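Local coordinates for PFC0360w protein (Plasmodium falciparum, PDB 3NI8), which probably stimulates the ATPase activity of the chaperone Hsp90, at residues W87-R90 / D91-E94; S106-E109 / N110-K113; A123-K126 / Y127-G131; R135-N138 / G139-N143. All blocks are in the same frame, centred on the assembly; numbering follows the deposited sequence. Where two conformers were deposited one is given.

Interaction 1. Residues W87-R90 / D91-E94; sequences WKFR and DWNE
Trp92 folds back over the strand it has just left, so that its indole lies on the backbone of Lys88 and Phe89, with Phe89 N 3.8 Å above the ring plane and over its centre. The fold-back starts at a type I turn from Phe89 to Trp92, closed by the bond from Trp92 N to Phe89 O (3.2 Å); the donor stands well above the carbonyl plane. Phe89 offers two surfaces to the indole. Its CB makes a CH-pi contact 4.1 Å from the centroid of the five-membered ring, and its own ring turns an edge to the Trp92 face in an offset edge-to-face pair, planes 68° apart. Trp87, two residues back, meets the far end of the indole, CZ3 to Trp92 CH2 at 3.9 Å. A long lysine suits position 88. Lys88 CB packs on Trp92 CE3 at 3.3 Å. The chain then bends at chi3 (-70°), and Lys88 NZ donates to Asn93 O at 2.6 Å. A weak second bond goes to Glu94 O. Asp96 O also accepts from this ammonium, which thus gathers carbonyls of the loop. Asp91 turns its carboxylate toward Asn125 and Arg135. Trp87, Phe89 and Trp92 form an aromatic cluster round a beta turn, with Val132, Arg135 and Cys136 of helix 132-150 packed on Trp92, where strand 82-89 ends beneath the C-terminal helix of the Aha1-type SRPBCC fold.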
loop_
_atom_site.group_PDB
_atom_site.type_symbol
_atom_site.label_atom_id
_atom_site.label_comp_id
_atom_site.label_asym_id
_atom_site.label_seq_id
_atom_site.Cartn_x
_atom_site.Cartn_y
_atom_site.Cartn_z
ATOM N N TRP A 87 -4.093 -2.032 8.289
ATOM C CA TRP A 87 -4.628 -2.139 6.933
ATOM C C TRP A 87 -5.583 -3.321 6.861
ATOM O O TRP A 87 -5.205 -4.455 7.179
ATOM C CB TRP A 87 -3.454 -2.379 5.974
ATOM C CG TRP A 87 -3.719 -2.253 4.474
ATOM C CD1 TRP A 87 -3.347 -1.203 3.663
ATOM C CD2 TRP A 87 -4.348 -3.220 3.609
ATOM N NE1 TRP A 87 -3.709 -1.457 2.355
ATOM C CE2 TRP A 87 -4.320 -2.683 2.288
ATOM C CE3 TRP A 87 -4.928 -4.480 3.814
ATOM C CZ2 TRP A 87 -4.862 -3.368 1.177
ATOM C CZ3 TRP A 87 -5.464 -5.166 2.717
ATOM C CH2 TRP A 87 -5.423 -4.604 1.406
ATOM N N LYS A 88 -6.813 -3.068 6.426
ATOM C CA LYS A 88 -7.778 -4.151 6.194
ATOM C C LYS A 88 -8.680 -3.852 4.994
ATOM O O LYS A 88 -8.808 -2.697 4.592
ATOM C CB LYS A 88 -8.625 -4.425 7.454
ATOM C CG LYS A 88 -9.590 -3.283 7.805
ATOM C CD LYS A 88 -10.253 -3.423 9.182
ATOM C CE LYS A 88 -11.260 -4.555 9.215
ATOM N NZ LYS A 88 -11.242 -5.177 10.566
ATOM N N PHE A 89 -9.252 -4.902 4.404
ATOM C CA PHE A 89 -10.454 -4.781 3.585
ATOM C C PHE A 89 -11.615 -4.719 4.575
ATOM O O PHE A 89 -11.560 -5.353 5.638
ATOM C CB PHE A 89 -10.643 -6.001 2.698
ATOM C CG PHE A 89 -9.740 -6.054 1.498
ATOM C CD1 PHE A 89 -10.037 -5.318 0.345
ATOM C CD2 PHE A 89 -8.635 -6.896 1.487
ATOM C CE1 PHE A 89 -9.214 -5.385 -0.779
ATOM C CE2 PHE A 89 -7.794 -6.978 0.362
ATOM C CZ PHE A 89 -8.075 -6.224 -0.766
ATOM N N ARG A 90 -12.667 -3.968 4.252
ATOM C CA ARG A 90 -13.747 -3.802 5.215
ATOM C C ARG A 90 -14.529 -5.077 5.489
ATOM O O ARG A 90 -15.292 -5.135 6.434
ATOM C CB ARG A 90 -14.671 -2.639 4.850
ATOM C CG ARG A 90 -15.605 -2.868 3.710
ATOM C CD ARG A 90 -16.376 -1.577 3.470
ATOM N NE ARG A 90 -17.476 -1.761 2.528
ATOM C CZ ARG A 90 -18.735 -1.398 2.765
ATOM N NH1 ARG A 90 -19.060 -0.795 3.914
ATOM N NH2 ARG A 90 -19.669 -1.622 1.844
ATOM N N ASP A 91 -14.317 -6.102 4.672
ATOM C CA ASP A 91 -15.056 -7.343 4.802
ATOM C C ASP A 91 -14.355 -8.373 5.700
ATOM O O ASP A 91 -14.899 -9.457 5.938
ATOM C CB ASP A 91 -15.362 -7.929 3.429
ATOM C CG ASP A 91 -14.134 -8.418 2.730
ATOM O OD1 ASP A 91 -13.281 -7.587 2.369
ATOM O OD2 ASP A 91 -14.012 -9.639 2.525
ATOM N N TRP A 92 -13.164 -8.030 6.192
ATOM C CA TRP A 92 -12.497 -8.815 7.225
ATOM C C TRP A 92 -13.241 -8.662 8.558
ATOM O O TRP A 92 -14.040 -7.732 8.734
ATOM C CB TRP A 92 -11.053 -8.340 7.413
ATOM C CG TRP A 92 -10.143 -8.646 6.297
ATOM C CD1 TRP A 92 -10.451 -9.279 5.128
ATOM C CD2 TRP A 92 -8.763 -8.283 6.204
ATOM N NE1 TRP A 92 -9.344 -9.350 4.315
ATOM C CE2 TRP A 92 -8.291 -8.745 4.954
ATOM C CE3 TRP A 92 -7.874 -7.623 7.056
ATOM C CZ2 TRP A 92 -6.958 -8.575 4.547
ATOM C CZ3 TRP A 92 -6.551 -7.443 6.638
ATOM C CH2 TRP A 92 -6.109 -7.924 5.401
ATOM N N ASN A 93 -12.956 -9.554 9.502
ATOM C CA ASN A 93 -13.504 -9.440 10.847
ATOM C C ASN A 93 -13.239 -8.073 11.403
ATOM O O ASN A 93 -12.185 -7.489 11.136
ATOM C CB ASN A 93 -12.895 -10.487 11.770
ATOM C CG ASN A 93 -13.491 -11.844 11.559
ATOM O OD1 ASN A 93 -14.715 -12.027 11.678
ATOM N ND2 ASN A 93 -12.638 -12.820 11.239
ATOM N N GLU A 94 -14.194 -7.566 12.178
ATOM C CA GLU A 94 -14.093 -6.238 12.778
ATOM C C GLU A 94 -12.730 -6.063 13.476
ATOM O O GLU A 94 -12.074 -5.024 13.310
ATOM C CB GLU A 94 -15.302 -5.988 13.703
ATOM C CG GLU A 94 -15.107 -4.975 14.866
ATOM C CD GLU A 94 -15.443 -3.509 14.520
ATOM O OE1 GLU A 94 -14.950 -2.976 13.492
ATOM O OE2 GLU A 94 -16.174 -2.875 15.323
#

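Interaction 2. Residues S106-E109 / N110-K113; sequences SVKE and NHTK
His111 sets its imidazole anti to its own backbone N (chi1 178°), while Val107 has CG1 anti to N (chi1 164°); together these torsions bring the valine branch over the histidine ring. Val107 CG1 sits almost centrally above one face, 3.6 Å from the ring centroid and 6° off its normal, a close CH-pi contact. Its CB reaches the same ring at His111 CD2, and CG2 goes on to Lys113 CB at 3.7 Å, so a branched residue serves both neighbours. Lys108 approaches differently, at the ring edge: its chain runs extended until it bends at chi4, and NZ donates to His111 ND1 at 3.0 Å, practically in the ring plane. With ND1 accepting, NE2 would carry the proton that it gives to Glu26, and that carboxylate would probably strengthen the polarity of the ring. Tyr28 adds an edge-to-face neighbour.

The backbone is a beta hairpin between strands 98-106 and 111-119, closed by a type II turn from Lys108 to His111, with a beta bulge between the pairs Ser106-Thr112 and Lys108-His111. His111 O accepts from Val107 N at 3.0 Å and, weakly, from Lys108 N, which is how the extra residue is accommodated. Asn110 takes the turn position with positive phi, a conformation asparagine tolerates well. Beside the bulge a water donates to Lys108 O at 2.6 Å and, in one conformer of Ser106, also bonds to its OG. Thr112, on the same side of the sheet as Ser106, directs OG1 to Val29 O and packs against Pro31 and Leu34 of helix 31-39.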
loop_
_atom_site.group_PDB
_atom_site.type_symbol
_atom_site.label_atom_id
_atom_site.label_comp_id
_atom_site.label_asym_id
_atom_site.label_seq_id
_atom_site.Cartn_x
_atom_site.Cartn_y
_atom_site.Cartn_z
ATOM N N SER A 106 17.092 4.279 -1.191
ATOM C CA SER A 106 17.879 4.898 -2.270
ATOM C C SER A 106 19.053 4.025 -2.734
ATOM O O SER A 106 20.066 3.907 -2.034
ATOM C CB SER A 106 18.392 6.268 -1.835
ATOM O OG SER A 106 19.044 6.921 -2.911
ATOM N N VAL A 107 18.907 3.420 -3.913
ATOM C CA VAL A 107 19.927 2.544 -4.486
ATOM C C VAL A 107 21.072 3.445 -4.964
ATOM O O VAL A 107 22.241 3.258 -4.590
ATOM C CB VAL A 107 19.366 1.669 -5.639
ATOM C CG1 VAL A 107 20.501 1.055 -6.473
ATOM C CG2 VAL A 107 18.474 0.561 -5.089
ATOM N N LYS A 108 20.711 4.416 -5.793
ATOM C CA LYS A 108 21.600 5.492 -6.201
ATOM C C LYS A 108 20.706 6.697 -6.518
ATOM O O LYS A 108 19.509 6.686 -6.185
ATOM C CB LYS A 108 22.487 5.076 -7.382
ATOM C CG LYS A 108 21.782 4.284 -8.498
ATOM C CD LYS A 108 22.772 3.899 -9.601
ATOM C CE LYS A 108 22.167 2.937 -10.624
ATOM N NZ LYS A 108 20.977 3.502 -11.340
ATOM N N GLU A 109 21.273 7.742 -7.116
ATOM C CA GLU A 109 20.468 8.896 -7.513
ATOM C C GLU A 109 19.409 8.545 -8.569
ATOM O O GLU A 109 19.693 7.870 -9.577
ATOM C CB GLU A 109 21.331 10.103 -7.916
ATOM C CG GLU A 109 22.320 9.879 -9.041
ATOM C CD GLU A 109 23.557 10.784 -8.916
ATOM O OE1 GLU A 109 24.567 10.489 -9.599
ATOM O OE2 GLU A 109 23.528 11.773 -8.131
ATOM N N ASN A 110 18.181 8.983 -8.274
ATOM C CA ASN A 110 16.991 8.713 -9.079
ATOM C C ASN A 110 16.790 7.233 -9.380
ATOM O O ASN A 110 16.499 6.853 -10.504
ATOM C CB ASN A 110 16.994 9.558 -10.360
ATOM C CG ASN A 110 16.985 11.039 -10.072
ATOM O OD1 ASN A 110 16.573 11.466 -8.998
ATOM N ND2 ASN A 110 17.446 11.834 -11.018
ATOM N N HIS A 111 16.959 6.410 -8.354
ATOM C CA HIS A 111 16.808 4.951 -8.437
ATOM C C HIS A 111 16.435 4.505 -7.024
ATOM O O HIS A 111 17.261 4.591 -6.118
ATOM C CB HIS A 111 18.125 4.278 -8.887
ATOM C CG HIS A 111 18.071 2.774 -8.941
ATOM N ND1 HIS A 111 18.918 2.027 -9.735
ATOM C CD2 HIS A 111 17.275 1.877 -8.307
ATOM C CE1 HIS A 111 18.651 0.740 -9.585
ATOM N NE2 HIS A 111 17.654 0.622 -8.729
ATOM N N THR A 112 15.195 4.067 -6.832
ATOM C CA THR A 112 14.713 3.682 -5.502
ATOM C C THR A 112 14.291 2.222 -5.453
ATOM O O THR A 112 13.657 1.715 -6.378
ATOM C CB THR A 112 13.550 4.579 -5.057
ATOM O OG1 THR A 112 14.014 5.934 -5.012
ATOM C CG2 THR A 112 13.023 4.190 -3.674
ATOM N N LYS A 113 14.653 1.552 -4.371
ATOM C CA LYS A 113 14.234 0.177 -4.159
ATOM C C LYS A 113 13.001 0.153 -3.284
ATOM O O LYS A 113 13.052 0.519 -2.110
ATOM C CB LYS A 113 15.359 -0.625 -3.526
ATOM C CG LYS A 113 15.220 -2.110 -3.685
ATOM C CD LYS A 113 16.423 -2.803 -3.073
ATOM C CE LYS A 113 16.106 -4.260 -2.798
ATOM N NZ LYS A 113 14.802 -4.380 -2.065
HETATM O O HOH W 1 17.281 7.074 -4.925
#

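Interaction 3. Residues A123-K126 / Y127-G131; sequences ASNK and YNEGG
The amide of Asn125 stands across the loop with one end for each kind of partner. Its oxygen points into the backbone of 127-129 and its nitrogen toward the carboxylate of Glu129, the two flat groups being turned 31° from each other. OD1 is gripped twice, from opposite faces of the amide plane: Glu129 N donates at 2.8 Å and Tyr127 N at 3.1 Å, the latter from well above the plane. ND2 gives a hydrogen to Glu129 OE1 at 2.8 Å, meeting it on the anti side, and also serves Asp91. These bonds fix the rotation of the amide, and two acidic partners would be expected to polarise its NH2 group. An asparagine suits the place because one short side chain both accepts and donates; with chi1 at 69° the amide curls over the following backbone.

Tyr127 presents its ring edge to ND2, amide and ring being 76° apart. Lys126 runs alongside the tyrosine in the same direction, its CG 4.0 Å from the ring centroid over one face and its CE beside OH, so the aliphatic part of an exposed lysine finds an apolar surface. On the other flank Ser124, small enough to lie close to the returning chain, sets CB against Glu129 O. That carbonyl accepts in its plane from Asn125 N (3.1 Å), and Asn128 N returns to Asn125 O at 3.1 Å. The latter bond closes a type I beta turn, and the OD1 bond to Tyr127 N adds an Asx turn at Asn125, both in the loop that leads to Gly131 at the N-cap of helix 132-150.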
loop_
_atom_site.group_PDB
_atom_site.type_symbol
_atom_site.label_atom_id
_atom_site.label_comp_id
_atom_site.label_asym_id
_atom_site.label_seq_id
_atom_site.Cartn_x
_atom_site.Cartn_y
_atom_site.Cartn_z
ATOM N N ALA A 123 -6.773 -15.605 7.743
ATOM C CA ALA A 123 -7.006 -16.792 6.914
ATOM C C ALA A 123 -8.294 -16.647 6.126
ATOM O O ALA A 123 -8.450 -17.239 5.051
ATOM C CB ALA A 123 -7.061 -18.064 7.801
ATOM N N SER A 124 -9.226 -15.866 6.663
ATOM C CA SER A 124 -10.488 -15.623 5.985
ATOM C C SER A 124 -11.162 -14.342 6.476
ATOM O O SER A 124 -10.798 -13.773 7.515
ATOM C CB SER A 124 -11.421 -16.838 6.152
ATOM O OG SER A 124 -11.749 -17.019 7.511
ATOM N N ASN A 125 -12.150 -13.891 5.718
ATOM C CA ASN A 125 -12.906 -12.707 6.088
ATOM C C ASN A 125 -14.008 -13.066 7.091
ATOM O O ASN A 125 -14.092 -14.203 7.538
ATOM C CB ASN A 125 -13.450 -12.022 4.831
ATOM C CG ASN A 125 -14.543 -12.841 4.119
ATOM O OD1 ASN A 125 -14.866 -13.993 4.499
ATOM N ND2 ASN A 125 -15.119 -12.237 3.068
ATOM N N LYS A 126 -14.856 -12.109 7.431
ATOM C CA LYS A 126 -15.937 -12.358 8.374
ATOM C C LYS A 126 -17.109 -13.254 7.898
ATOM O O LYS A 126 -17.996 -13.565 8.692
ATOM C CB LYS A 126 -16.445 -11.047 8.971
ATOM C CG LYS A 126 -17.310 -10.206 8.093
ATOM C CD LYS A 126 -17.273 -8.790 8.661
ATOM C CE LYS A 126 -18.476 -7.968 8.263
ATOM N NZ LYS A 126 -18.169 -6.516 8.471
ATOM N N TYR A 127 -17.103 -13.680 6.635
ATOM C CA TYR A 127 -18.122 -14.610 6.124
ATOM C C TYR A 127 -17.461 -15.942 5.829
ATOM O O TYR A 127 -17.997 -16.771 5.075
ATOM C CB TYR A 127 -18.786 -14.080 4.855
ATOM C CG TYR A 127 -19.260 -12.646 4.952
ATOM C CD1 TYR A 127 -20.478 -12.320 5.568
ATOM C CD2 TYR A 127 -18.481 -11.606 4.424
ATOM C CE1 TYR A 127 -20.903 -10.998 5.651
ATOM C CE2 TYR A 127 -18.899 -10.291 4.504
ATOM C CZ TYR A 127 -20.105 -9.988 5.112
ATOM O OH TYR A 127 -20.497 -8.669 5.170
ATOM N N ASN A 128 -16.280 -16.119 6.421
ATOM C CA ASN A 128 -15.526 -17.372 6.369
ATOM C C ASN A 128 -15.080 -17.787 4.976
ATOM O O ASN A 128 -14.879 -18.982 4.699
ATOM C CB ASN A 128 -16.267 -18.491 7.108
ATOM C CG ASN A 128 -16.452 -18.173 8.592
ATOM O OD1 ASN A 128 -15.496 -17.799 9.287
ATOM N ND2 ASN A 128 -17.685 -18.290 9.073
ATOM N N GLU A 129 -14.911 -16.783 4.110
ATOM C CA GLU A 129 -14.374 -17.015 2.771
ATOM C C GLU A 129 -12.865 -16.895 2.836
ATOM O O GLU A 129 -12.349 -15.989 3.493
ATOM C CB GLU A 129 -14.967 -16.030 1.769
ATOM C CG GLU A 129 -16.476 -16.194 1.603
ATOM C CD GLU A 129 -17.176 -14.908 1.155
ATOM O OE1 GLU A 129 -16.560 -13.810 1.240
ATOM O OE2 GLU A 129 -18.350 -15.009 0.717
ATOM N N GLY A 130 -12.171 -17.817 2.172
ATOM C CA GLY A 130 -10.715 -17.832 2.159
ATOM C C GLY A 130 -10.125 -17.047 0.994
ATOM O O GLY A 130 -10.775 -16.160 0.436
ATOM N N GLY A 131 -8.875 -17.372 0.651
ATOM C CA GLY A 131 -8.134 -16.703 -0.407
ATOM C C GLY A 131 -7.806 -15.238 -0.181
ATOM O O GLY A 131 -7.635 -14.475 -1.151
#

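Interaction 4. Residues R135-N138 / G139-N143; sequences RCKN and GWTQN
Thr141 folds its side chain back onto the preceding helical turn, to the carbonyl of Lys137. From CB, 3.7 Å from Lys137 O, the two branches part. The methyl CG2 lies against the same oxygen and, at 4.4 Å, near Lys137 CG, a loose apolar touch beside the lysine's aliphatic chain. The hydroxyl OG1, set between the backbone N and the carbonyl carbon (chi1 66°), donates to Lys137 O at 3.3 Å. It also accepts from Gln142 NE2 at 2.7 Å, with Thr141 OG1 lying somewhat out of the plane of the glutamine amide. Threonine suits this place, since its beta-branch supplies a methyl for packing and a hydroxyl that can return to the helix backbone.

Lys137 O thus takes two good bonds, from Thr141 OG1 and Thr141 N, and a weak one from Trp140 N. The bond from Thr141 N is a nearly straight helical one (2.9 Å, 176° at the hydrogen). Regular i to i+4 bonds flank it, Gly139 N to Arg135 O at 3.0 Å and Gln142 N to Asn138 O at 2.8 Å. Gln142 bends at chi2 (-43°), which swings its amide back to the hydroxyl of Thr141. The helix widens into a pi-type turn at 139-143, where the i to i+4 bond from Asn143 N to Gly139 O is only weak.

Within helix 132-150, Thr141 packs on Ile23 of strand 21-27, Trp140 reaches Leu116 and His118 of strand 111-119, Cys136 touches Trp87 and Phe89 of strand 82-89, and Arg135 turns to Asp91.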
loop_
_atom_site.group_PDB
_atom_site.type_symbol
_atom_site.label_atom_id
_atom_site.label_comp_id
_atom_site.label_asym_id
_atom_site.label_seq_id
_atom_site.Cartn_x
_atom_site.Cartn_y
_atom_site.Cartn_z
ATOM N N ARG A 135 -5.738 -12.228 -2.650
ATOM C CA ARG A 135 -6.495 -11.003 -2.888
ATOM C C ARG A 135 -5.681 -9.751 -2.536
ATOM O O ARG A 135 -5.656 -8.792 -3.308
ATOM C CB ARG A 135 -7.838 -11.067 -2.125
ATOM C CG ARG A 135 -8.665 -9.807 -2.166
ATOM C CD ARG A 135 -10.145 -10.087 -1.984
ATOM N NE ARG A 135 -10.475 -10.479 -0.621
ATOM C CZ ARG A 135 -11.158 -9.733 0.242
ATOM N NH1 ARG A 135 -11.384 -10.220 1.470
ATOM N NH2 ARG A 135 -11.616 -8.520 -0.104
ATOM N N CYS A 136 -4.996 -9.770 -1.390
ATOM C CA CYS A 136 -4.039 -8.711 -1.029
ATOM C C CYS A 136 -2.880 -8.576 -2.024
ATOM O O CYS A 136 -2.505 -7.457 -2.394
ATOM C CB CYS A 136 -3.466 -8.943 0.370
ATOM S SG CYS A 136 -4.666 -8.963 1.707
ATOM N N LYS A 137 -2.325 -9.710 -2.441
ATOM C CA LYS A 137 -1.175 -9.745 -3.349
ATOM C C LYS A 137 -1.528 -9.310 -4.800
ATOM O O LYS A 137 -0.802 -8.497 -5.383
ATOM C CB LYS A 137 -0.540 -11.137 -3.325
ATOM C CG LYS A 137 0.784 -11.238 -4.053
ATOM C CD LYS A 137 1.425 -12.588 -3.850
ATOM C CE LYS A 137 2.923 -12.501 -4.149
ATOM N NZ LYS A 137 3.745 -13.549 -3.430
ATOM N N ASN A 138 -2.621 -9.841 -5.369
ATOM C CA ASN A 138 -3.125 -9.352 -6.654
ATOM C C ASN A 138 -3.472 -7.864 -6.604
ATOM O O ASN A 138 -3.189 -7.141 -7.545
ATOM C CB ASN A 138 -4.350 -10.146 -7.142
ATOM C CG ASN A 138 -4.033 -11.610 -7.465
ATOM O OD1 ASN A 138 -2.875 -12.027 -7.506
ATOM N ND2 ASN A 138 -5.083 -12.396 -7.683
ATOM N N GLY A 139 -4.070 -7.405 -5.502
ATOM C CA GLY A 139 -4.294 -5.961 -5.280
ATOM C C GLY A 139 -3.043 -5.092 -5.455
ATOM O O GLY A 139 -3.094 -4.020 -6.065
ATOM N N TRP A 140 -1.911 -5.544 -4.919
ATOM C CA TRP A 140 -0.677 -4.781 -5.047
ATOM C C TRP A 140 -0.054 -4.921 -6.436
ATOM O O TRP A 140 0.260 -3.919 -7.059
ATOM C CB TRP A 140 0.345 -5.157 -3.966
ATOM C CG TRP A 140 -0.064 -4.823 -2.549
ATOM C CD1 TRP A 140 -0.355 -5.714 -1.556
ATOM C CD2 TRP A 140 -0.195 -3.511 -1.964
ATOM N NE1 TRP A 140 -0.665 -5.042 -0.386
ATOM C CE2 TRP A 140 -0.569 -3.694 -0.603
ATOM C CE3 TRP A 140 -0.022 -2.212 -2.450
ATOM C CZ2 TRP A 140 -0.777 -2.627 0.275
ATOM C CZ3 TRP A 140 -0.230 -1.143 -1.582
ATOM C CH2 TRP A 140 -0.597 -1.360 -0.222
ATOM N N THR A 141 0.117 -6.151 -6.913
ATOM C CA THR A 141 0.816 -6.370 -8.173
ATOM C C THR A 141 -0.001 -5.848 -9.378
ATOM O O THR A 141 0.539 -5.152 -10.230
ATOM C CB THR A 141 1.233 -7.872 -8.368
ATOM O OG1 THR A 141 0.056 -8.695 -8.513
ATOM C CG2 THR A 141 2.091 -8.384 -7.173
ATOM N N GLN A 142 -1.307 -6.135 -9.389
ATOM C CA GLN A 142 -2.162 -5.967 -10.575
ATOM C C GLN A 142 -2.784 -4.589 -10.686
ATOM O O GLN A 142 -3.089 -4.137 -11.791
ATOM C CB GLN A 142 -3.269 -7.060 -10.655
ATOM C CG GLN A 142 -2.781 -8.541 -10.696
ATOM C CD GLN A 142 -1.590 -8.744 -11.629
ATOM O OE1 GLN A 142 -1.673 -8.485 -12.838
ATOM N NE2 GLN A 142 -0.473 -9.198 -11.075
ATOM N N ASN A 143 -2.985 -3.919 -9.559
ATOM C CA ASN A 143 -3.628 -2.604 -9.572
ATOM C C ASN A 143 -2.664 -1.522 -9.097
ATOM O O ASN A 143 -2.149 -0.735 -9.890
ATOM C CB ASN A 143 -4.901 -2.540 -8.686
ATOM C CG ASN A 143 -5.875 -3.730 -8.876
ATOM O OD1 ASN A 143 -6.644 -4.065 -7.934
ATOM N ND2 ASN A 143 -5.878 -4.346 -10.065
#

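How the interactions relate
Four local contacts follow one another along the chain in series, none nested or crossing. Interaction 1 turns the chain out of strand 82-89 toward strand 98-106. Interaction 2 closes the hairpin between 98-106 and 111-119 on the opposite side of the chain's centre, its nearest atoms about 17 Å from those of interaction 1. Interaction 3 folds the loop after 111-119 and passes directly into helix 132-150, where interaction 4 lies. The loops of interactions 1 and 3 and helix 132-150 meet at Asp91: its OD2 lies 2.9 Å from Asn125 ND2 of interaction 3 and 2.9 Å from Arg135 NH1 of interaction 4, so a single carboxylate joins both loops to the helix.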